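Local structure of putative xanthine dehydrogenase YAGS fad-binding subunit (Escherichia coli, 5G5G) at residues S472-A477 and I616-T621; L476-A481 and V486-V491; S624-A629 and K688-L693; N10-L15 and G518-C523. The protein binds the molybdenum cofactor as a pterin cytosine dinucleotide and is probably the catalytic, aldehyde-oxidising subunit of a periplasmic aldehyde oxidase. All blocks are in the same frame, centred on the assembly; numbering follows the deposited sequence.

Contact 1 of 4, residues S472-A477 and I616-T621; sequences SYTILA and ILNPKT. With MCN (pterin cytosine dinucleotide), chain Y.
I475 lays its CG2 methyl against N618 CB at 3.8 Å and also touches L617 CB. Its CG1 lies between the backbone N and the carbonyl carbon (chi1 60°). With chi2 extended, this carries CD1 toward the ribose of the cofactor, 3.7 Å from MCN O3', where it also nears L617 CD1. The I475 and L617 side chains meet at about a right angle. T474 adds CG2, which packs on N618 ND2 at 3.8 Å. The polar ends look elsewhere: N618 ND2 bonds to H22 O and Q478 OE1, and T474 OG1 to I25 N. Shortening I475 to an alanine would probably open a gap between helix 472-484 and the ribose and leave L617 and N618 without this packing surface.

The other segment grips the cytosine through its backbone. L617 N donates almost straight to MCN N3 (3.0 Å, 175°), and N618 N donates to MCN O2 at 2.9 Å. N618 is also the N-cap of helix 619-638. Its OD1 receives T621 N at 3.0 Å from above the carbonyl plane, and K620 N weakly. T621 OG1 comes within 2.7 Å of MCN O2'. Backbone recognition beside a capped helix start forms the nucleotide end of the pterin cytosine dinucleotide pocket.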
# COMPACT_ATOMS: atom_id res chain seq x y z
N SER C 472 15.72 11.03 7.21
CA SER C 472 16.11 12.00 8.20
C SER C 472 17.36 11.58 9.00
O SER C 472 18.22 12.43 9.25
CB SER C 472 14.96 12.25 9.15
OG SER C 472 13.76 12.60 8.50
N TYR C 473 17.44 10.32 9.45
CA TYR C 473 18.65 9.87 10.20
C TYR C 473 19.90 10.30 9.43
O TYR C 473 20.84 10.86 10.00
CB TYR C 473 18.74 8.37 10.41
CG TYR C 473 17.88 7.85 11.56
CD1 TYR C 473 18.32 7.99 12.91
CD2 TYR C 473 16.69 7.12 11.32
CE1 TYR C 473 17.57 7.47 13.95
CE2 TYR C 473 15.94 6.64 12.38
CZ TYR C 473 16.39 6.80 13.69
OH TYR C 473 15.63 6.32 14.78
N THR C 474 19.93 9.95 8.14
CA THR C 474 21.09 10.15 7.31
C THR C 474 21.41 11.62 7.02
O THR C 474 22.53 12.06 7.21
CB THR C 474 20.94 9.34 6.04
OG1 THR C 474 20.61 8.02 6.44
CG2 THR C 474 22.18 9.34 5.24
N ILE C 475 20.44 12.38 6.59
CA ILE C 475 20.67 13.79 6.32
C ILE C 475 21.01 14.64 7.55
O ILE C 475 21.80 15.58 7.45
CB ILE C 475 19.55 14.44 5.49
CG1 ILE C 475 18.18 14.38 6.20
CG2 ILE C 475 19.58 13.79 4.11
CD1 ILE C 475 17.14 15.38 5.65
N LEU C 476 20.48 14.26 8.72
CA LEU C 476 20.89 14.93 9.95
C LEU C 476 22.34 14.57 10.29
O LEU C 476 23.11 15.45 10.69
CB LEU C 476 19.95 14.57 11.11
CG LEU C 476 18.53 15.14 10.90
CD1 LEU C 476 17.49 14.46 11.78
CD2 LEU C 476 18.47 16.63 11.19
N ALA C 477 22.74 13.30 10.09
CA ALA C 477 24.15 12.92 10.26
C ALA C 477 25.08 13.68 9.30
O ALA C 477 26.12 14.22 9.68
CB ALA C 477 24.32 11.41 10.11
N ILE C 616 19.69 19.67 -2.92
CA ILE C 616 19.40 18.31 -2.51
C ILE C 616 20.45 17.84 -1.50
O ILE C 616 21.66 17.93 -1.74
CB ILE C 616 19.37 17.37 -3.73
CG1 ILE C 616 18.24 17.83 -4.69
CG2 ILE C 616 19.22 15.93 -3.27
CD1 ILE C 616 16.86 17.73 -4.15
N LEU C 617 19.98 17.35 -0.38
CA LEU C 617 20.82 16.99 0.74
C LEU C 617 21.43 15.58 0.60
O LEU C 617 22.56 15.36 1.03
CB LEU C 617 20.05 17.18 2.03
CG LEU C 617 19.49 18.59 2.34
CD1 LEU C 617 18.72 18.66 3.66
CD2 LEU C 617 20.60 19.63 2.33
N ASN C 618 20.71 14.66 -0.01
CA ASN C 618 21.23 13.34 -0.32
C ASN C 618 20.57 12.85 -1.57
O ASN C 618 19.37 12.49 -1.56
CB ASN C 618 21.00 12.38 0.86
CG ASN C 618 21.55 11.02 0.60
OD1 ASN C 618 21.40 10.48 -0.51
ND2 ASN C 618 22.13 10.41 1.64
N PRO C 619 21.30 12.87 -2.70
CA PRO C 619 20.61 12.57 -3.95
C PRO C 619 20.08 11.14 -4.03
O PRO C 619 19.14 10.89 -4.79
CB PRO C 619 21.66 12.80 -5.01
CG PRO C 619 22.56 13.86 -4.39
CD PRO C 619 22.59 13.54 -2.92
N LYS C 620 20.65 10.21 -3.26
CA LYS C 620 20.16 8.81 -3.26
C LYS C 620 18.83 8.67 -2.54
O LYS C 620 17.87 8.12 -3.07
CB LYS C 620 21.20 7.84 -2.69
CG LYS C 620 20.73 6.37 -2.84
CD LYS C 620 21.86 5.37 -2.90
CE LYS C 620 22.59 5.29 -1.61
NZ LYS C 620 23.69 4.31 -1.73
N THR C 621 18.75 9.23 -1.33
CA THR C 621 17.50 9.13 -0.60
C THR C 621 16.46 10.06 -1.20
O THR C 621 15.27 9.72 -1.19
CB THR C 621 17.68 9.38 0.89
OG1 THR C 621 18.30 10.67 1.12
CG2 THR C 621 18.62 8.33 1.51
N1 MCN Y . 15.58 15.35 0.77
C2 MCN Y . 16.97 15.59 0.36
N3 MCN Y . 16.99 17.09 0.05
C4 MCN Y . 16.05 18.01 -0.03
C5 MCN Y . 14.75 17.55 0.55
C6 MCN Y . 14.57 16.29 0.84
O2 MCN Y . 17.84 14.89 0.31
N4 MCN Y . 16.15 19.23 -0.42
C1' MCN Y . 15.31 13.93 0.93
C2D MCN Y . 15.90 13.37 2.28
O2' MCN Y . 16.17 11.98 2.14
C3' MCN Y . 14.75 13.62 3.12
C4D MCN Y . 13.39 13.30 2.36
O4D MCN Y . 13.90 13.71 1.00
O3' MCN Y . 14.65 12.89 4.40
C5' MCN Y . 12.17 13.99 2.56
O5' MCN Y . 12.33 15.30 3.04
PA MCN Y . 11.14 16.29 2.93
O1A MCN Y . 11.48 17.49 3.81
O2A MCN Y . 10.75 16.46 1.51
O3A MCN Y . 9.87 15.46 3.67
PB MCN Y . 9.64 15.42 5.23
O1B MCN Y . 8.81 16.56 5.65
O2B MCN Y . 10.93 15.15 5.92
O3B MCN Y . 8.85 14.05 5.29
C10 MCN Y . 7.38 14.05 5.06
C9' MCN Y . 6.99 13.59 3.70
C8' MCN Y . 5.38 13.79 3.58
S8' MCN Y . 4.66 15.20 4.14
C7' MCN Y . 4.75 12.78 3.25
S7' MCN Y . 2.96 12.75 3.26
C6' MCN Y . 5.40 11.55 2.56
C7 MCN Y . 6.92 11.98 2.28
O9' MCN Y . 7.55 12.42 3.41
N5' MCN Y . 5.41 10.49 3.69
C4A MCN Y . 6.31 9.29 3.54
N8' MCN Y . 7.64 10.76 1.86
C4B MCN Y . 7.50 9.61 2.56
N1' MCN Y . 8.31 8.53 2.23
C2' MCN Y . 8.42 7.39 3.04
N2' MCN Y . 9.13 6.41 2.75
N3' MCN Y . 7.34 7.19 3.87
C4' MCN Y . 6.39 8.07 4.35
O4' MCN Y . 5.44 7.99 5.14

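Contact 2 of 4, residues L476-A481 and V486-V491; sequences LAQTAA and VPLEQV
A477 meets L488 and V491 in the second half of a beta-alpha-beta crossover. Strand 459-462 runs parallel to strand 491-494, and helix 472-484 links them. The contact packs the later turns of that helix against the loop that follows it and the start of the next strand.

A477 CB touches L488 CD1 at 3.5 Å, tighter than usual for two carbons. L488 reaches this far because its CG stands anti to the backbone N (chi1 -180°). The same CD1 methyl also meets the next residue, lying 3.9 Å from Q478 CG. The Q478 amide is turned away to V17 O. A480 is touched more lightly, with CB 4.1 Å from V491 CG1. A481 is the most covered residue here. Its methyl faces V491 CG2 at 3.9 Å and also lies against the backbone of V486, P487 and L488.

V491 straddles the helix surface with its two branches. CG1 sits against A477 and A480, and CG2 against A481. A glycine in its place would probably strip all three alanines of this apolar cover and open a gap between the helix and strand 491-494. V461 of the neighbouring strand also touches both A480 and V491.

The helix and the loop are joined by one backbone bond. V486 N donates to A481 O (3.2 Å, 145°), arriving in the carbonyl plane on a lone pair, while V486 CG2 rests 3.9 Å from A481 CA.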
# COMPACT_ATOMS: atom_id res chain seq x y z
N LEU C 476 20.48 14.26 8.72
CA LEU C 476 20.89 14.93 9.95
C LEU C 476 22.34 14.57 10.29
O LEU C 476 23.11 15.45 10.69
CB LEU C 476 19.95 14.57 11.11
CG LEU C 476 18.53 15.14 10.90
CD1 LEU C 476 17.49 14.46 11.78
CD2 LEU C 476 18.47 16.63 11.19
N ALA C 477 22.74 13.30 10.09
CA ALA C 477 24.15 12.92 10.26
C ALA C 477 25.08 13.68 9.30
O ALA C 477 26.12 14.22 9.68
CB ALA C 477 24.32 11.41 10.11
N GLN C 478 24.64 13.80 8.05
CA GLN C 478 25.44 14.51 7.05
C GLN C 478 25.65 15.98 7.43
O GLN C 478 26.78 16.55 7.23
CB GLN C 478 24.83 14.40 5.69
CG GLN C 478 24.84 12.98 5.10
CD GLN C 478 23.98 12.88 3.82
OE1 GLN C 478 22.86 12.37 3.82
NE2 GLN C 478 24.52 13.39 2.72
N THR C 479 24.59 16.60 7.94
CA THR C 479 24.62 18.00 8.37
C THR C 479 25.59 18.25 9.50
O THR C 479 26.50 19.10 9.42
CB THR C 479 23.21 18.51 8.73
OG1 THR C 479 22.32 18.34 7.61
CG2 THR C 479 23.26 19.98 9.15
N ALA C 480 25.49 17.43 10.54
CA ALA C 480 26.43 17.55 11.63
C ALA C 480 27.89 17.27 11.23
O ALA C 480 28.81 17.98 11.62
CB ALA C 480 26.00 16.68 12.79
N ALA C 481 28.08 16.22 10.41
CA ALA C 481 29.41 15.89 9.95
C ALA C 481 30.02 17.08 9.17
O ALA C 481 31.20 17.41 9.32
CB ALA C 481 29.35 14.65 9.07
N VAL C 486 33.87 16.25 10.67
CA VAL C 486 34.11 14.85 11.06
C VAL C 486 33.53 13.90 9.99
O VAL C 486 32.71 14.33 9.17
CB VAL C 486 33.59 14.47 12.44
CG1 VAL C 486 34.29 15.29 13.51
CG2 VAL C 486 32.07 14.59 12.54
N PRO C 487 34.02 12.63 9.97
CA PRO C 487 33.51 11.70 8.96
C PRO C 487 32.05 11.39 9.29
O PRO C 487 31.71 11.39 10.47
CB PRO C 487 34.38 10.44 9.16
CG PRO C 487 35.62 10.91 9.86
CD PRO C 487 35.11 12.02 10.76
N LEU C 488 31.26 11.11 8.28
CA LEU C 488 29.87 10.70 8.51
C LEU C 488 29.74 9.57 9.55
O LEU C 488 28.85 9.61 10.41
CB LEU C 488 29.23 10.28 7.20
CG LEU C 488 27.77 9.84 7.28
CD1 LEU C 488 26.88 10.97 7.79
CD2 LEU C 488 27.36 9.40 5.88
N GLU C 489 30.64 8.58 9.49
CA GLU C 489 30.51 7.38 10.33
C GLU C 489 30.80 7.66 11.83
O GLU C 489 30.56 6.81 12.68
CB GLU C 489 31.35 6.20 9.78
CG GLU C 489 32.83 6.48 9.69
CD GLU C 489 33.29 7.15 8.37
OE1 GLU C 489 32.47 7.75 7.57
OE2 GLU C 489 34.54 7.06 8.13
N GLN C 490 31.23 8.88 12.15
CA GLN C 490 31.45 9.26 13.54
C GLN C 490 30.30 10.04 14.17
O GLN C 490 30.43 10.59 15.28
CB GLN C 490 32.77 10.05 13.62
CG GLN C 490 34.00 9.14 13.63
CD GLN C 490 35.28 9.86 14.05
OE1 GLN C 490 35.29 10.73 14.95
NE2 GLN C 490 36.39 9.48 13.42
N VAL C 491 29.17 10.12 13.48
CA VAL C 491 28.03 10.85 13.98
C VAL C 491 26.93 9.85 14.35
O VAL C 491 26.56 8.99 13.53
CB VAL C 491 27.49 11.84 12.94
CG1 VAL C 491 26.34 12.64 13.51
CG2 VAL C 491 28.62 12.78 12.46

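Contact 3 of 4, residues S624-A629 and K688-L693; sequences SQVIGA and KGVGEL. With MCN (pterin cytosine dinucleotide), chain Y; MOS (dioxothiomolybdenum(VI) ion), chain Z.
V626 and V690 make the apolar part of the contact. Their CG2 methyls meet at 3.9 Å, and the two side chains cross at about a right angle. The other V690 branch, CG1, turns to the cofactor and lies 3.5 Å from MCN C6 of the cytosine. It also touches the ribose ring oxygen. Q625 lies beside V690. Its CG stands anti to the carbonyl carbon (chi1 -77°), 3.5 Å from MCN O4D. The backbones come nearest at Q625 and G691.

The hydrogen bonds join the loop to the cofactor. V690 N and G691 N both donate to one phosphate oxygen, MCN O2A, and the G691 N bond is 2.8 Å long and nearly straight (168°). Two consecutive amides thus grip the same anionic atom. At the base, MCN N4 donates to K688 O at 2.8 Å.

Metal binding is the third kind. The dithiolene sulfurs MCN S7' and S8' hold the molybdenum. E692 extends beside them, with its CD 3.4 Å from MCN S8' and its OE2 2.9 Å from MOS O2. A salt bridge from OE1 to R440 and a bond from A351 N to OE2 fix the carboxylate. The loop therefore runs along the cofactor from cytosine to metal, as in the molybdenum active sites of the xanthine dehydrogenase and aldehyde oxidase family.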
# COMPACT_ATOMS: atom_id res chain seq x y z
N SER C 624 15.04 8.23 -4.05
CA SER C 624 14.06 7.26 -3.54
C SER C 624 12.71 7.86 -3.26
O SER C 624 11.67 7.24 -3.53
CB SER C 624 14.65 6.54 -2.33
OG SER C 624 15.64 5.58 -2.77
N GLN C 625 12.73 9.05 -2.71
CA GLN C 625 11.49 9.71 -2.45
C GLN C 625 10.65 9.94 -3.71
O GLN C 625 9.48 9.81 -3.71
CB GLN C 625 11.74 11.09 -1.85
CG GLN C 625 12.13 11.06 -0.39
CD GLN C 625 11.00 10.52 0.46
OE1 GLN C 625 11.03 9.38 0.87
NE2 GLN C 625 10.02 11.30 0.64
N VAL C 626 11.33 10.32 -4.77
CA VAL C 626 10.67 10.66 -6.01
C VAL C 626 10.19 9.41 -6.75
O VAL C 626 9.07 9.39 -7.27
CB VAL C 626 11.55 11.57 -6.88
CG1 VAL C 626 10.84 11.90 -8.15
CG2 VAL C 626 11.80 12.85 -6.10
N ILE C 627 11.00 8.37 -6.82
CA ILE C 627 10.51 7.13 -7.43
C ILE C 627 9.35 6.55 -6.62
O ILE C 627 8.43 5.99 -7.17
CB ILE C 627 11.58 6.05 -7.73
CG1 ILE C 627 12.19 5.48 -6.44
CG2 ILE C 627 12.71 6.60 -8.63
CD1 ILE C 627 13.14 4.33 -6.69
N GLY C 628 9.41 6.74 -5.31
CA GLY C 628 8.36 6.28 -4.43
C GLY C 628 7.08 7.04 -4.71
O GLY C 628 5.94 6.48 -4.74
N ALA C 629 7.23 8.36 -4.88
CA ALA C 629 6.09 9.18 -5.20
C ALA C 629 5.55 8.91 -6.61
O ALA C 629 4.31 8.98 -6.81
CB ALA C 629 6.47 10.63 -5.03
N LYS C 688 14.88 22.83 -0.09
CA LYS C 688 13.41 22.87 -0.01
C LYS C 688 12.87 21.44 -0.01
O LYS C 688 13.61 20.46 -0.23
CB LYS C 688 12.80 23.71 -1.16
CG LYS C 688 13.20 25.17 -1.04
CD LYS C 688 12.58 26.07 -2.14
CE LYS C 688 13.15 25.73 -3.49
NZ LYS C 688 12.80 26.85 -4.43
N GLY C 689 11.56 21.29 0.21
CA GLY C 689 10.96 19.98 0.29
C GLY C 689 10.92 19.24 -1.03
O GLY C 689 10.84 19.85 -2.09
N VAL C 690 10.93 17.91 -0.94
CA VAL C 690 10.74 17.05 -2.13
C VAL C 690 9.75 15.91 -2.02
O VAL C 690 9.23 15.41 -3.03
CB VAL C 690 12.07 16.50 -2.64
CG1 VAL C 690 12.54 15.29 -1.84
CG2 VAL C 690 12.03 16.25 -4.15
N GLY C 691 9.55 15.44 -0.81
CA GLY C 691 8.75 14.23 -0.56
C GLY C 691 7.29 14.26 -1.01
O GLY C 691 6.74 13.18 -1.29
N GLU C 692 6.70 15.46 -1.07
CA GLU C 692 5.35 15.65 -1.61
C GLU C 692 5.36 16.08 -3.06
O GLU C 692 4.55 15.59 -3.86
CB GLU C 692 4.55 16.58 -0.71
CG GLU C 692 4.31 16.05 0.71
CD GLU C 692 3.41 16.99 1.52
OE1 GLU C 692 3.75 18.17 1.71
OE2 GLU C 692 2.32 16.50 1.92
N LEU C 693 6.30 16.96 -3.41
CA LEU C 693 6.50 17.42 -4.78
C LEU C 693 6.55 16.24 -5.76
O LEU C 693 5.96 16.28 -6.83
CB LEU C 693 7.80 18.23 -4.88
CG LEU C 693 8.18 18.57 -6.33
CD1 LEU C 693 7.19 19.54 -6.97
CD2 LEU C 693 9.61 19.11 -6.32
N1 MCN Y . 15.58 15.35 0.77
C2 MCN Y . 16.97 15.59 0.36
N3 MCN Y . 16.99 17.09 0.05
C4 MCN Y . 16.05 18.01 -0.03
C5 MCN Y . 14.75 17.55 0.55
C6 MCN Y . 14.57 16.29 0.84
O2 MCN Y . 17.84 14.89 0.31
N4 MCN Y . 16.15 19.23 -0.42
C1' MCN Y . 15.31 13.93 0.93
C2D MCN Y . 15.90 13.37 2.28
O2' MCN Y . 16.17 11.98 2.14
C3' MCN Y . 14.75 13.62 3.12
C4D MCN Y . 13.39 13.30 2.36
O4D MCN Y . 13.90 13.71 1.00
O3' MCN Y . 14.65 12.89 4.40
C5' MCN Y . 12.17 13.99 2.56
O5' MCN Y . 12.33 15.30 3.04
PA MCN Y . 11.14 16.29 2.93
O1A MCN Y . 11.48 17.49 3.81
O2A MCN Y . 10.75 16.46 1.51
O3A MCN Y . 9.87 15.46 3.67
PB MCN Y . 9.64 15.42 5.23
O1B MCN Y . 8.81 16.56 5.65
O2B MCN Y . 10.93 15.15 5.92
O3B MCN Y . 8.85 14.05 5.29
C10 MCN Y . 7.38 14.05 5.06
C9' MCN Y . 6.99 13.59 3.70
C8' MCN Y . 5.38 13.79 3.58
S8' MCN Y . 4.66 15.20 4.14
C7' MCN Y . 4.75 12.78 3.25
S7' MCN Y . 2.96 12.75 3.26
C6' MCN Y . 5.40 11.55 2.56
C7 MCN Y . 6.92 11.98 2.28
O9' MCN Y . 7.55 12.42 3.41
N5' MCN Y . 5.41 10.49 3.69
C4A MCN Y . 6.31 9.29 3.54
N8' MCN Y . 7.64 10.76 1.86
C4B MCN Y . 7.50 9.61 2.56
N1' MCN Y . 8.31 8.53 2.23
C2' MCN Y . 8.42 7.39 3.04
N2' MCN Y . 9.13 6.41 2.75
N3' MCN Y . 7.34 7.19 3.87
C4' MCN Y . 6.39 8.07 4.35
O4' MCN Y . 5.44 7.99 5.14
MO MOS Z . 2.42 14.63 4.48
S MOS Z . 0.17 14.57 3.90
O1 MOS Z . 2.21 13.93 6.11
O2 MOS Z . 1.91 16.64 4.77

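Contact 4 of 4, residues N10-L15 and G518-C523; sequences NPIDQL and GVYAAC
Y520 extends from its helix toward N10 and I12 because its CG is anti to the backbone N (chi1 179°). N10 is turned differently, with CG between its backbone N and carbonyl carbon (chi1 67°). The two side chains meet obliquely, with the amide and ring planes 49° apart. N10 CB lies 3.2 Å from Y520 OH, and N10 CG is 3.8 Å from Y520 CE2. I12 comes in at the ring edge, near its plane, with CG1 3.7 Å from Y520 CD2. P11 adds a looser touch: its CD is 4.4 Å from Y520 CE2.

The segment 10-15 is held in shape by its own bonds. N10 OD1 accepts from I12 N at 3.1 Å, which makes an Asx turn at the head of a short 3-10 segment. This bond helps to fix the amide beside the tyrosine. Its other end, ND2, donates to P684 O. N10 N in turn bonds to D13 OD2 (3.1 Å), which it meets from above the carboxylate plane. Q14 NE2 bonds to P11 O at 2.9 Å in the carbonyl plane, and that oxygen also receives Q14 N. D13 is tied further by salt bridges to R615 and K686.

The contact is plain packing of the N-terminal loop on helix 511-534. M1 and P684 also touch Y520. I12 leans on M483 of helix 472-484, while V519, A522 and C523 of helix 511-534 pack on strand 447-453.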
# COMPACT_ATOMS: atom_id res chain seq x y z
N ASN C 10 28.19 29.78 3.88
CA ASN C 10 28.32 29.19 5.21
C ASN C 10 28.91 27.79 5.05
O ASN C 10 29.15 27.37 3.92
CB ASN C 10 26.93 29.23 5.94
CG ASN C 10 25.89 28.33 5.32
OD1 ASN C 10 26.19 27.23 4.86
ND2 ASN C 10 24.63 28.75 5.39
N PRO C 11 29.20 27.08 6.15
CA PRO C 11 29.95 25.81 6.03
C PRO C 11 29.30 24.73 5.18
O PRO C 11 30.01 23.87 4.65
CB PRO C 11 30.11 25.35 7.49
CG PRO C 11 30.15 26.65 8.24
CD PRO C 11 29.10 27.51 7.55
N ILE C 12 27.96 24.74 5.06
CA ILE C 12 27.27 23.72 4.33
C ILE C 12 27.64 23.79 2.87
O ILE C 12 27.69 22.76 2.22
CB ILE C 12 25.72 23.83 4.47
CG1 ILE C 12 25.30 23.72 5.96
CG2 ILE C 12 25.01 22.77 3.64
CD1 ILE C 12 25.54 22.39 6.60
N ASP C 13 27.96 24.99 2.38
CA ASP C 13 28.44 25.17 0.99
C ASP C 13 29.65 24.33 0.55
O ASP C 13 29.88 24.16 -0.65
CB ASP C 13 28.76 26.62 0.71
CG ASP C 13 27.51 27.53 0.71
OD1 ASP C 13 26.40 27.13 0.35
OD2 ASP C 13 27.76 28.74 0.96
N GLN C 14 30.44 23.85 1.51
CA GLN C 14 31.60 23.01 1.21
C GLN C 14 31.18 21.69 0.54
O GLN C 14 31.95 21.11 -0.26
CB GLN C 14 32.37 22.69 2.48
CG GLN C 14 32.98 23.89 3.19
CD GLN C 14 33.59 23.51 4.53
OE1 GLN C 14 34.79 23.34 4.63
NE2 GLN C 14 32.77 23.36 5.55
N LEU C 15 30.00 21.19 0.93
CA LEU C 15 29.43 19.98 0.36
C LEU C 15 30.40 18.81 0.36
O LEU C 15 30.40 17.99 -0.56
CB LEU C 15 28.87 20.24 -1.05
CG LEU C 15 27.80 21.34 -1.09
CD1 LEU C 15 27.46 21.66 -2.54
CD2 LEU C 15 26.57 20.91 -0.36
N GLY C 518 17.81 23.17 12.10
CA GLY C 518 17.98 23.26 13.56
C GLY C 518 19.31 22.64 13.97
O GLY C 518 19.96 23.11 14.89
N VAL C 519 19.72 21.57 13.29
CA VAL C 519 21.06 21.00 13.55
C VAL C 519 22.14 22.02 13.16
O VAL C 519 23.09 22.26 13.94
CB VAL C 519 21.24 19.61 12.83
CG1 VAL C 519 22.71 19.15 12.86
CG2 VAL C 519 20.32 18.60 13.43
N TYR C 520 21.95 22.71 12.04
CA TYR C 520 22.82 23.82 11.67
C TYR C 520 22.97 24.83 12.82
O TYR C 520 24.09 25.22 13.19
CB TYR C 520 22.30 24.51 10.40
CG TYR C 520 23.12 25.69 9.95
CD1 TYR C 520 22.95 26.96 10.53
CD2 TYR C 520 24.13 25.53 9.00
CE1 TYR C 520 23.72 28.04 10.14
CE2 TYR C 520 24.90 26.61 8.60
CZ TYR C 520 24.70 27.86 9.18
OH TYR C 520 25.49 28.92 8.78
N ALA C 521 21.84 25.22 13.39
CA ALA C 521 21.84 26.22 14.46
C ALA C 521 22.59 25.70 15.66
O ALA C 521 23.44 26.42 16.21
CB ALA C 521 20.42 26.58 14.81
N ALA C 522 22.33 24.45 16.04
CA ALA C 522 23.02 23.83 17.19
C ALA C 522 24.54 23.70 16.92
O ALA C 522 25.36 24.02 17.77
CB ALA C 522 22.40 22.51 17.58
N CYS C 523 24.89 23.30 15.69
CA CYS C 523 26.28 23.15 15.34
C CYS C 523 27.02 24.48 15.31
O CYS C 523 28.20 24.51 15.61
CB CYS C 523 26.46 22.39 14.03
SG CYS C 523 26.02 20.66 14.12

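In the fold
Near the N terminus, contact 4 sets residues 10-15 on helix 511-534 and closes a loop of about 500 residues. Contact 2 is nested inside that loop. It is short-range and packs the later turns of helix 472-484 against the loop leading into strand 491-494. Contact 1 starts on the same helix and runs to 616-621, beyond helix 511-534, and so it crosses contact 4. L476 and V519 pack together where these contacts meet, and contacts 1 and 2 touch at Q478. Contact 3 follows in series. It continues along helix 619-638 and reaches loop 688-693. Contacts 1 and 3 both touch the cofactor, about 12 Å apart between centres.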